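Local coordinates for protein trichosurin (Trichosurus vulpecula, PDB 2RA6) that probably carries small hydrophobic molecules as a homodimeric milk-whey lipocalin, and holds 4-ethylphenol inside its beta barrel, at residues B[35-38]-B[39-42]; B[115-119]-B[120-124]; B[135-138]-B[139-142]; B[144-147]-B[148-151]. The protein carries 1 engineered substitution. All blocks are in the same frame, centred on the assembly; numbering follows the deposited sequence.

Contact 1: B[35-38]-B[39-42]; sequences SSDR and SLIE. With ZN (zinc ion), chain L.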
loop_
_atom_site.group_PDB
_atom_site.type_symbol
_atom_site.label_atom_id
_atom_site.label_comp_id
_atom_site.label_asym_id
_atom_site.label_seq_id
_atom_site.Cartn_x
_atom_site.Cartn_y
_atom_site.Cartn_z
ATOM N N SER B 35 -7.301 -5.243 -9.946
ATOM C CA SER B 35 -7.290 -3.852 -9.535
ATOM C C SER B 35 -8.579 -3.425 -8.884
ATOM O O SER B 35 -9.634 -4.008 -9.127
ATOM C CB SER B 35 -7.032 -2.945 -10.739
ATOM O OG SER B 35 -7.001 -1.574 -10.356
ATOM N N SER B 36 -8.469 -2.393 -8.059
ATOM C CA SER B 36 -9.621 -1.825 -7.385
ATOM C C SER B 36 -10.476 -1.107 -8.433
ATOM O O SER B 36 -11.672 -0.899 -8.230
ATOM C CB SER B 36 -9.156 -0.853 -6.293
ATOM O OG SER B 36 -8.190 0.052 -6.788
ATOM N N ASP B 37 -9.856 -0.737 -9.551
ATOM C CA ASP B 37 -10.559 -0.076 -10.652
ATOM C C ASP B 37 -10.275 -0.890 -11.910
ATOM O O ASP B 37 -9.194 -0.783 -12.498
ATOM C CB ASP B 37 -10.052 1.354 -10.840
ATOM C CG ASP B 37 -10.902 2.149 -11.823
ATOM O OD1 ASP B 37 -11.344 1.570 -12.832
ATOM O OD2 ASP B 37 -11.112 3.354 -11.576
ATOM N N ARG B 38 -11.245 -1.697 -12.329
ATOM C CA ARG B 38 -11.065 -2.552 -13.495
ATOM C C ARG B 38 -10.672 -1.830 -14.777
ATOM O O ARG B 38 -9.960 -2.393 -15.606
ATOM C CB ARG B 38 -12.321 -3.398 -13.746
ATOM C CG ARG B 38 -12.106 -4.479 -14.801
ATOM C CD ARG B 38 -12.969 -5.704 -14.545
ATOM N NE ARG B 38 -14.397 -5.439 -14.676
ATOM C CZ ARG B 38 -15.053 -5.414 -15.831
ATOM N NH1 ARG B 38 -14.410 -5.640 -16.968
ATOM N NH2 ARG B 38 -16.358 -5.166 -15.848
ATOM N N SER B 39 -11.124 -0.590 -14.951
ATOM C CA SER B 39 -10.785 0.145 -16.166
ATOM C C SER B 39 -9.275 0.306 -16.304
ATOM O O SER B 39 -8.756 0.429 -17.411
ATOM C CB SER B 39 -11.456 1.527 -16.177
ATOM O OG SER B 39 -10.785 2.441 -15.331
ATOM N N LEU B 40 -8.567 0.291 -15.179
ATOM C CA LEU B 40 -7.117 0.443 -15.201
ATOM C C LEU B 40 -6.400 -0.720 -15.869
ATOM O O LEU B 40 -5.308 -0.543 -16.409
ATOM C CB LEU B 40 -6.574 0.592 -13.782
ATOM C CG LEU B 40 -6.965 1.862 -13.025
ATOM C CD1 LEU B 40 -6.388 1.797 -11.618
ATOM C CD2 LEU B 40 -6.441 3.086 -13.768
ATOM N N ILE B 41 -7.004 -1.905 -15.826
ATOM C CA ILE B 41 -6.375 -3.079 -16.421
ATOM C C ILE B 41 -7.105 -3.666 -17.623
ATOM O O ILE B 41 -6.694 -4.691 -18.159
ATOM C CB ILE B 41 -6.149 -4.188 -15.364
ATOM C CG1 ILE B 41 -7.455 -4.514 -14.631
ATOM C CG2 ILE B 41 -5.082 -3.733 -14.371
ATOM C CD1 ILE B 41 -7.343 -5.707 -13.675
ATOM N N GLU B 42 -8.184 -3.013 -18.042
ATOM C CA GLU B 42 -8.937 -3.455 -19.210
ATOM C C GLU B 42 -8.268 -2.840 -20.430
ATOM O O GLU B 42 -7.302 -2.089 -20.303
ATOM C CB GLU B 42 -10.389 -2.972 -19.140
ATOM C CG GLU B 42 -11.227 -3.609 -18.044
ATOM C CD GLU B 42 -12.660 -3.095 -18.038
ATOM O OE1 GLU B 42 -13.365 -3.282 -19.052
ATOM O OE2 GLU B 42 -13.081 -2.501 -17.023
HETATM ZN ZN ZN L . -12.047 4.576 -12.848
#
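The guanidinium of Arg38 has the carboxylate of Glu42 lying over one of its faces: Glu42 OE2 sits 3.3 Å above the plane, off-centre, near the group's border, and the two flat groups are turned only 19° apart. The salt bridge from Arg38 NH1 to Glu42 OE1, 3.3 Å, is therefore one of charge alone, since no N-H points at the oxygen. The other flat group, the Asp37 carboxylate, divides its oxygens. OD2 binds the zinc ion at 2.0 Å, whereas OD1 takes the hydroxyl of Ser39 from above the carboxylate plane (Ser39 OG to Asp37 OD1, 2.7 Å) together with a weak bond from Ser39 N. With CG anti to the backbone N (chi1 -171°), the Asp37 carboxylate is swung forward to Ser39. This is the loop that leaves strand 29-35 of the lipocalin barrel, and it opens with an ST turn: Ser35 OG accepts from Asp37 N at 3.1 Å while also bonding to Val124 O on strand 121-130. Tight backbone turns follow, with Leu40 N donating to Asp37 O and Ile41 N to Arg38 O. Leu40 CD1 packs 3.8 Å from Asp37 CB, and Ile41 CD1 meets Ser35 CB at 4.0 Å.

Contact 2: B[115-119]-B[120-124]; sequences YNYHD and GKVNV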
loop_
_atom_site.group_PDB
_atom_site.type_symbol
_atom_site.label_atom_id
_atom_site.label_comp_id
_atom_site.label_asym_id
_atom_site.label_seq_id
_atom_site.Cartn_x
_atom_site.Cartn_y
_atom_site.Cartn_z
ATOM N N TYR B 115 0.512 0.668 -5.400
ATOM C CA TYR B 115 -0.411 1.579 -4.750
ATOM C C TYR B 115 -0.202 2.832 -5.586
ATOM O O TYR B 115 0.808 3.528 -5.452
ATOM C CB TYR B 115 -0.027 1.801 -3.287
ATOM C CG TYR B 115 -0.353 0.600 -2.428
ATOM C CD1 TYR B 115 -1.683 0.231 -2.201
ATOM C CD2 TYR B 115 0.654 -0.197 -1.891
ATOM C CE1 TYR B 115 -1.997 -0.904 -1.462
ATOM C CE2 TYR B 115 0.348 -1.339 -1.147
ATOM C CZ TYR B 115 -0.980 -1.681 -0.942
ATOM O OH TYR B 115 -1.298 -2.808 -0.218
ATOM N N ASN B 116 -1.156 3.079 -6.475
ATOM C CA ASN B 116 -1.105 4.205 -7.396
ATOM C C ASN B 116 -1.833 5.433 -6.878
ATOM O O ASN B 116 -2.961 5.341 -6.398
ATOM C CB ASN B 116 -1.691 3.771 -8.749
ATOM C CG ASN B 116 -1.862 4.928 -9.720
ATOM O OD1 ASN B 116 -2.978 5.413 -9.931
ATOM N ND2 ASN B 116 -0.759 5.385 -10.309
ATOM N N TYR B 117 -1.167 6.579 -6.971
ATOM C CA TYR B 117 -1.734 7.851 -6.539
ATOM C C TYR B 117 -1.888 8.675 -7.810
ATOM O O TYR B 117 -0.897 9.112 -8.401
ATOM C CB TYR B 117 -0.779 8.539 -5.562
ATOM C CG TYR B 117 -0.315 7.627 -4.447
ATOM C CD1 TYR B 117 -1.213 7.144 -3.498
ATOM C CD2 TYR B 117 1.018 7.227 -4.357
ATOM C CE1 TYR B 117 -0.794 6.285 -2.485
ATOM C CE2 TYR B 117 1.447 6.365 -3.344
ATOM C CZ TYR B 117 0.530 5.902 -2.415
ATOM O OH TYR B 117 0.934 5.057 -1.409
ATOM N N HIS B 118 -3.134 8.858 -8.232
ATOM C CA HIS B 118 -3.449 9.601 -9.445
ATOM C C HIS B 118 -4.501 10.661 -9.144
ATOM O O HIS B 118 -5.608 10.337 -8.722
ATOM C CB HIS B 118 -3.990 8.648 -10.512
ATOM C CG HIS B 118 -4.119 9.273 -11.867
ATOM N ND1 HIS B 118 -3.031 9.522 -12.670
ATOM C CD2 HIS B 118 -5.201 9.720 -12.545
ATOM C CE1 HIS B 118 -3.434 10.100 -13.790
ATOM N NE2 HIS B 118 -4.747 10.231 -13.737
ATOM N N ASP B 119 -4.146 11.920 -9.371
ATOM C CA ASP B 119 -5.053 13.037 -9.122
ATOM C C ASP B 119 -5.676 12.965 -7.730
ATOM O O ASP B 119 -6.877 13.180 -7.560
ATOM C CB ASP B 119 -6.164 13.084 -10.181
ATOM C CG ASP B 119 -5.628 13.281 -11.588
ATOM O OD1 ASP B 119 -4.582 13.947 -11.745
ATOM O OD2 ASP B 119 -6.263 12.780 -12.540
ATOM N N GLY B 120 -4.848 12.645 -6.738
ATOM C CA GLY B 120 -5.318 12.568 -5.364
ATOM C C GLY B 120 -6.117 11.331 -4.994
ATOM O O GLY B 120 -6.588 11.213 -3.859
ATOM N N LYS B 121 -6.274 10.410 -5.939
ATOM C CA LYS B 121 -7.024 9.185 -5.687
ATOM C C LYS B 121 -6.081 7.997 -5.601
ATOM O O LYS B 121 -5.096 7.922 -6.338
ATOM C CB LYS B 121 -8.045 8.928 -6.799
ATOM C CG LYS B 121 -8.912 7.705 -6.534
ATOM C CD LYS B 121 -9.903 7.451 -7.656
ATOM C CE LYS B 121 -10.717 6.198 -7.381
ATOM N NZ LYS B 121 -11.682 5.898 -8.479
ATOM N N VAL B 122 -6.386 7.071 -4.703
ATOM C CA VAL B 122 -5.559 5.886 -4.538
ATOM C C VAL B 122 -6.218 4.659 -5.144
ATOM O O VAL B 122 -7.426 4.438 -4.991
ATOM C CB VAL B 122 -5.304 5.572 -3.047
ATOM C CG1 VAL B 122 -4.324 4.418 -2.925
ATOM C CG2 VAL B 122 -4.791 6.800 -2.326
ATOM N N ASN B 123 -5.424 3.869 -5.854
ATOM C CA ASN B 123 -5.922 2.628 -6.419
ATOM C C ASN B 123 -4.878 1.572 -6.208
ATOM O O ASN B 123 -3.700 1.874 -6.035
ATOM C CB ASN B 123 -6.222 2.755 -7.907
ATOM C CG ASN B 123 -7.651 3.187 -8.165
ATOM O OD1 ASN B 123 -8.616 2.484 -7.816
ATOM N ND2 ASN B 123 -7.799 4.338 -8.771
ATOM N N VAL B 124 -5.315 0.327 -6.187
ATOM C CA VAL B 124 -4.375 -0.757 -6.024
ATOM C C VAL B 124 -4.425 -1.609 -7.279
ATOM O O VAL B 124 -5.494 -1.912 -7.812
ATOM C CB VAL B 124 -4.704 -1.617 -4.780
ATOM C CG1 VAL B 124 -6.060 -2.286 -4.937
ATOM C CG2 VAL B 124 -3.612 -2.663 -4.575
HETATM O O HOH W 1 -5.511 5.662 -8.995
#
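Gly120 and Asp119 form the two corners of a type I' turn running from His118 to Lys121, and both have the positive phi that this tight hairpin connection needs. Lys121 then pairs with His118 through two backbone bonds; its N donates to His118 O at 2.9 Å, and its O accepts from His118 N. On the opposite face of the sheet, Val122 lies alongside Tyr117 and sets CG2 against the ring edge, 3.8 Å from Tyr117 CD1. Replacing Tyr117 by an alanine would probably take the ring edge away from this methyl and leave Asp98, and Tyr115 of the second subunit, without the phenol hydroxyl to which each is hydrogen-bonded. Asn123 forms the next hydrogen-bonded pair, with Asn116, and the two amides also share a water: it donates to Asn116 OD1 at 2.7 Å and accepts from Asn123 ND2 at 2.7 Å. Asn116 has CG anti to its own N (chi1 172°), which carries OD1 to that bridging water, while its ND2 bonds Asn97 and Asn123 OD1 bonds Ser36. Val124 closes the series, its CG2 3.9 Å from Tyr115 CE1. The hairpin of strands 109-118 and 121-130 lies between strand 96-102, which pairs with Tyr115 and Tyr117, and the end of strand 29-35, while the tyrosine face meets the second subunit, where the two copies of Tyr115 stack.

Contact 3: B[135-138]-B[139-142]; sequences LSNE and IKKR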
loop_
_atom_site.group_PDB
_atom_site.type_symbol
_atom_site.label_atom_id
_atom_site.label_comp_id
_atom_site.label_asym_id
_atom_site.label_seq_id
_atom_site.Cartn_x
_atom_site.Cartn_y
_atom_site.Cartn_z
ATOM N N LEU B 135 0.605 -20.020 -14.746
ATOM C CA LEU B 135 1.073 -20.423 -13.422
ATOM C C LEU B 135 0.141 -21.484 -12.844
ATOM O O LEU B 135 -0.998 -21.614 -13.285
ATOM C CB LEU B 135 1.117 -19.223 -12.469
ATOM C CG LEU B 135 2.326 -18.292 -12.605
ATOM C CD1 LEU B 135 2.089 -17.023 -11.807
ATOM C CD2 LEU B 135 3.581 -19.004 -12.124
ATOM N N SER B 136 0.626 -22.219 -11.850
ATOM C CA SER B 136 -0.168 -23.269 -11.221
ATOM C C SER B 136 -1.482 -22.720 -10.699
ATOM O O SER B 136 -1.559 -21.563 -10.276
ATOM C CB SER B 136 0.594 -23.903 -10.059
ATOM O OG SER B 136 0.526 -23.102 -8.898
ATOM N N ASN B 137 -2.512 -23.557 -10.734
ATOM C CA ASN B 137 -3.828 -23.178 -10.246
ATOM C C ASN B 137 -3.736 -22.793 -8.775
ATOM O O ASN B 137 -4.437 -21.889 -8.320
ATOM C CB ASN B 137 -4.806 -24.343 -10.439
ATOM C CG ASN B 137 -5.176 -24.559 -11.900
ATOM O OD1 ASN B 137 -5.359 -25.697 -12.348
ATOM N ND2 ASN B 137 -5.305 -23.468 -12.646
ATOM N N GLU B 138 -2.859 -23.471 -8.037
ATOM C CA GLU B 138 -2.675 -23.189 -6.616
ATOM C C GLU B 138 -2.208 -21.753 -6.411
ATOM O O GLU B 138 -2.780 -21.016 -5.605
ATOM C CB GLU B 138 -1.646 -24.151 -6.009
ATOM C CG GLU B 138 -1.454 -23.996 -4.504
ATOM C CD GLU B 138 -0.276 -24.797 -3.979
ATOM O OE1 GLU B 138 -0.090 -24.845 -2.745
ATOM O OE2 GLU B 138 0.469 -25.373 -4.800
ATOM N N ILE B 139 -1.169 -21.360 -7.144
ATOM C CA ILE B 139 -0.626 -20.009 -7.031
ATOM C C ILE B 139 -1.654 -18.967 -7.452
ATOM O O ILE B 139 -1.838 -17.956 -6.764
ATOM C CB ILE B 139 0.653 -19.850 -7.884
ATOM C CG1 ILE B 139 1.780 -20.689 -7.273
ATOM C CG2 ILE B 139 1.077 -18.382 -7.945
ATOM C CD1 ILE B 139 3.043 -20.722 -8.109
ATOM N N LYS B 140 -2.333 -19.209 -8.568
ATOM C CA LYS B 140 -3.335 -18.253 -9.031
ATOM C C LYS B 140 -4.502 -18.148 -8.053
ATOM O O LYS B 140 -5.001 -17.050 -7.794
ATOM C CB LYS B 140 -3.832 -18.621 -10.437
ATOM C CG LYS B 140 -2.749 -18.467 -11.495
ATOM C CD LYS B 140 -3.292 -18.458 -12.922
ATOM C CE LYS B 140 -3.886 -19.787 -13.324
ATOM N NZ LYS B 140 -4.255 -19.767 -14.771
ATOM N N LYS B 141 -4.916 -19.283 -7.495
ATOM C CA LYS B 141 -6.022 -19.307 -6.539
ATOM C C LYS B 141 -5.717 -18.464 -5.308
ATOM O O LYS B 141 -6.560 -17.691 -4.847
ATOM C CB LYS B 141 -6.321 -20.746 -6.105
ATOM C CG LYS B 141 -7.474 -20.866 -5.114
ATOM C CD LYS B 141 -7.647 -22.304 -4.639
ATOM C CE LYS B 141 -8.811 -22.430 -3.671
ATOM N NZ LYS B 141 -10.102 -22.097 -4.332
ATOM N N ARG B 142 -4.512 -18.620 -4.772
ATOM C CA ARG B 142 -4.108 -17.870 -3.586
ATOM C C ARG B 142 -4.063 -16.370 -3.887
ATOM O O ARG B 142 -4.550 -15.558 -3.100
ATOM C CB ARG B 142 -2.744 -18.368 -3.104
ATOM C CG ARG B 142 -2.251 -17.728 -1.816
ATOM C CD ARG B 142 -0.917 -18.334 -1.388
ATOM N NE ARG B 142 0.076 -18.261 -2.457
ATOM C CZ ARG B 142 1.331 -18.689 -2.351
ATOM N NH1 ARG B 142 1.763 -19.227 -1.218
ATOM N NH2 ARG B 142 2.156 -18.582 -3.384
HETATM O O HOH W 2 -3.312 -22.630 -14.486
#
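Leu135 and Ser136 meet Ile139 and Lys140 in a local contact at the N-terminal end of helix 137-148, the helix that lies against the outside of the lipocalin barrel. Ser136 is the N-cap. Its OG, set between the backbone N and the carbonyl carbon (chi1 79°), accepts from Ile139 N at 3.0 Å along a nearly straight line, 165° at the hydrogen, and so satisfies an amide of the first helical turn that has no earlier helical carbonyl to use. The same oxygen lies 3.2 Å from Ile139 CG1. The regular i to i+4 bonds begin at once, from Lys140 N to Ser136 O, with Lys141 and Arg142 continuing to Asn137 and Glu138. On the barrel side Leu135 CD1 touches Ile139 CG2 at 4.2 Å, and both side chains rest on Tyr109 of strand 109-118, with Leu135 also reaching Val31 and Leu128. Lys140 runs back past the cap toward the preceding loop. Its chain is bent at chi3 (-67°), which brings CE to 3.4 Å from Leu135 O, while Asn137 ND2 crosses it 4.0 Å from that same CE. The ammonium end is gripped mainly by Asn134 and by a salt bridge to Asp159. A water adds a further tie, donating to Leu135 O at 2.8 Å and accepting a weak bond from Lys140 NZ at 3.0 Å.

Contact 4: B[144-147]-B[148-151]; sequences EEDF and MNRG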
loop_
_atom_site.group_PDB
_atom_site.type_symbol
_atom_site.label_atom_id
_atom_site.label_comp_id
_atom_site.label_asym_id
_atom_site.label_seq_id
_atom_site.Cartn_x
_atom_site.Cartn_y
_atom_site.Cartn_z
ATOM N N GLU B 144 -5.671 -14.711 -6.250
ATOM C CA GLU B 144 -7.037 -14.243 -6.457
ATOM C C GLU B 144 -7.843 -14.144 -5.164
ATOM O O GLU B 144 -8.576 -13.175 -4.964
ATOM C CB GLU B 144 -7.728 -15.149 -7.479
ATOM C CG GLU B 144 -7.260 -14.849 -8.900
ATOM C CD GLU B 144 -7.504 -15.979 -9.877
ATOM O OE1 GLU B 144 -8.513 -16.697 -9.724
ATOM O OE2 GLU B 144 -6.686 -16.134 -10.813
ATOM N N GLU B 145 -7.699 -15.128 -4.283
ATOM C CA GLU B 145 -8.424 -15.107 -3.019
ATOM C C GLU B 145 -7.904 -13.989 -2.122
ATOM O O GLU B 145 -8.682 -13.335 -1.426
ATOM C CB GLU B 145 -8.300 -16.452 -2.301
ATOM C CG GLU B 145 -8.888 -17.608 -3.086
ATOM C CD GLU B 145 -8.915 -18.895 -2.290
ATOM O OE1 GLU B 145 -7.904 -19.202 -1.622
ATOM O OE2 GLU B 145 -9.942 -19.601 -2.344
ATOM N N ASP B 146 -6.594 -13.760 -2.136
ATOM C CA ASP B 146 -6.036 -12.695 -1.308
ATOM C C ASP B 146 -6.590 -11.355 -1.755
ATOM O O ASP B 146 -6.832 -10.466 -0.936
ATOM C CB ASP B 146 -4.511 -12.670 -1.390
ATOM C CG ASP B 146 -3.873 -13.816 -0.639
ATOM O OD1 ASP B 146 -4.503 -14.321 0.315
ATOM O OD2 ASP B 146 -2.741 -14.198 -0.991
ATOM N N PHE B 147 -6.792 -11.213 -3.060
ATOM C CA PHE B 147 -7.339 -9.982 -3.605
ATOM C C PHE B 147 -8.796 -9.827 -3.172
ATOM O O PHE B 147 -9.188 -8.788 -2.634
ATOM C CB PHE B 147 -7.246 -9.995 -5.132
ATOM C CG PHE B 147 -7.799 -8.758 -5.783
ATOM C CD1 PHE B 147 -7.146 -7.537 -5.659
ATOM C CD2 PHE B 147 -8.979 -8.816 -6.512
ATOM C CE1 PHE B 147 -7.664 -6.384 -6.257
ATOM C CE2 PHE B 147 -9.507 -7.674 -7.114
ATOM C CZ PHE B 147 -8.845 -6.457 -6.983
ATOM N N MET B 148 -9.598 -10.865 -3.390
ATOM C CA MET B 148 -11.008 -10.808 -3.022
ATOM C C MET B 148 -11.237 -10.673 -1.519
ATOM O O MET B 148 -12.215 -10.056 -1.093
ATOM C CB MET B 148 -11.743 -12.036 -3.565
ATOM C CG MET B 148 -11.826 -12.050 -5.083
ATOM S SD MET B 148 -12.708 -13.473 -5.756
ATOM C CE MET B 148 -11.358 -14.637 -5.960
ATOM N N ASN B 149 -10.336 -11.236 -0.719
ATOM C CA ASN B 149 -10.467 -11.165 0.732
ATOM C C ASN B 149 -10.356 -9.746 1.260
ATOM O O ASN B 149 -10.763 -9.461 2.391
ATOM C CB ASN B 149 -9.412 -12.034 1.416
ATOM C CG ASN B 149 -9.717 -13.505 1.299
ATOM O OD1 ASN B 149 -10.863 -13.891 1.082
ATOM N ND2 ASN B 149 -8.699 -14.338 1.457
ATOM N N ARG B 150 -9.805 -8.857 0.448
ATOM C CA ARG B 150 -9.662 -7.473 0.859
ATOM C C ARG B 150 -10.912 -6.667 0.548
ATOM O O ARG B 150 -10.981 -5.472 0.836
ATOM C CB ARG B 150 -8.419 -6.869 0.210
ATOM C CG ARG B 150 -7.147 -7.369 0.884
ATOM C CD ARG B 150 -5.892 -6.956 0.154
ATOM N NE ARG B 150 -4.691 -7.284 0.920
ATOM C CZ ARG B 150 -4.351 -8.512 1.309
ATOM N NH1 ARG B 150 -5.119 -9.551 1.008
ATOM N NH2 ARG B 150 -3.236 -8.701 2.004
ATOM N N GLY B 151 -11.909 -7.333 -0.031
ATOM C CA GLY B 151 -13.164 -6.667 -0.331
ATOM C C GLY B 151 -13.430 -6.334 -1.783
ATOM O O GLY B 151 -14.189 -5.412 -2.079
#
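Met148, Asn149 and Arg150 turn back on the carbonyls of Glu144 to Phe147 where helix 137-148 ends, and a type I beta turn from Met148 to Gly151 leads the chain off it. The main-chain bonds record the change. Met148 N donates to Glu144 O and Asn149 N to Glu145 O in the helical i to i+4 pattern, but Arg150 N shifts to Phe147 O, three residues back, at 3.1 Å. Gly151 is the first residue after the helix to leave helical angles; its positive phi suits a residue without a side chain, and its N closes the turn on Met148 O.

The polar side-chain contact belongs to Arg150, whose chain is extended from CG to NE and then turns at chi4 (59°), bringing NH1 to 2.7 Å from Asp146 O. The donor approaches from above the carbonyl plane, and the hydrogen bond is rather bent, 132° at the hydrogen. NE forms a salt bridge with Asp98 of the second subunit. A leucine in place of Arg150 would probably leave Asp146 O without this donor and Asp98 of the second subunit without its opposite charge.

The remaining contacts are apolar or simple packing. Phe147 turns inward to stack on Phe152 and press on Ile157 of strand 157-159, which Glu144 and Met148 also touch. Met148, bent at its last torsion (chi3 -90°), curls its methyl back over the preceding turn, CE lying 4.0 Å from Glu144 CB and 3.3 Å from Glu144 O.

Overall arrangement
Contacts 1 and 2 join directly: Ser36 OG lies 2.7 Å from Asn123 OD1 and 2.9 Å from Val124 N, both probable hydrogen bonds, tying the loop after strand 29-35 to the hairpin. Contact 4 packs on the end of strand 29-35, Phe147 CZ being 3.3 Å from Ser35 O. Contacts 3 and 4 mark the start and finish of one helix, their centres about 13 Å apart, whereas contacts 2 and 3 lie about 27 Å apart between centres, on opposite sides of the chain's centre. Contacts 2 and 4 both meet the second subunit. Bound 4-ethylphenol lies apart from contacts 1 and 3, about 11 Å from the Ile41 side chain and about 13 Å from that of Leu135.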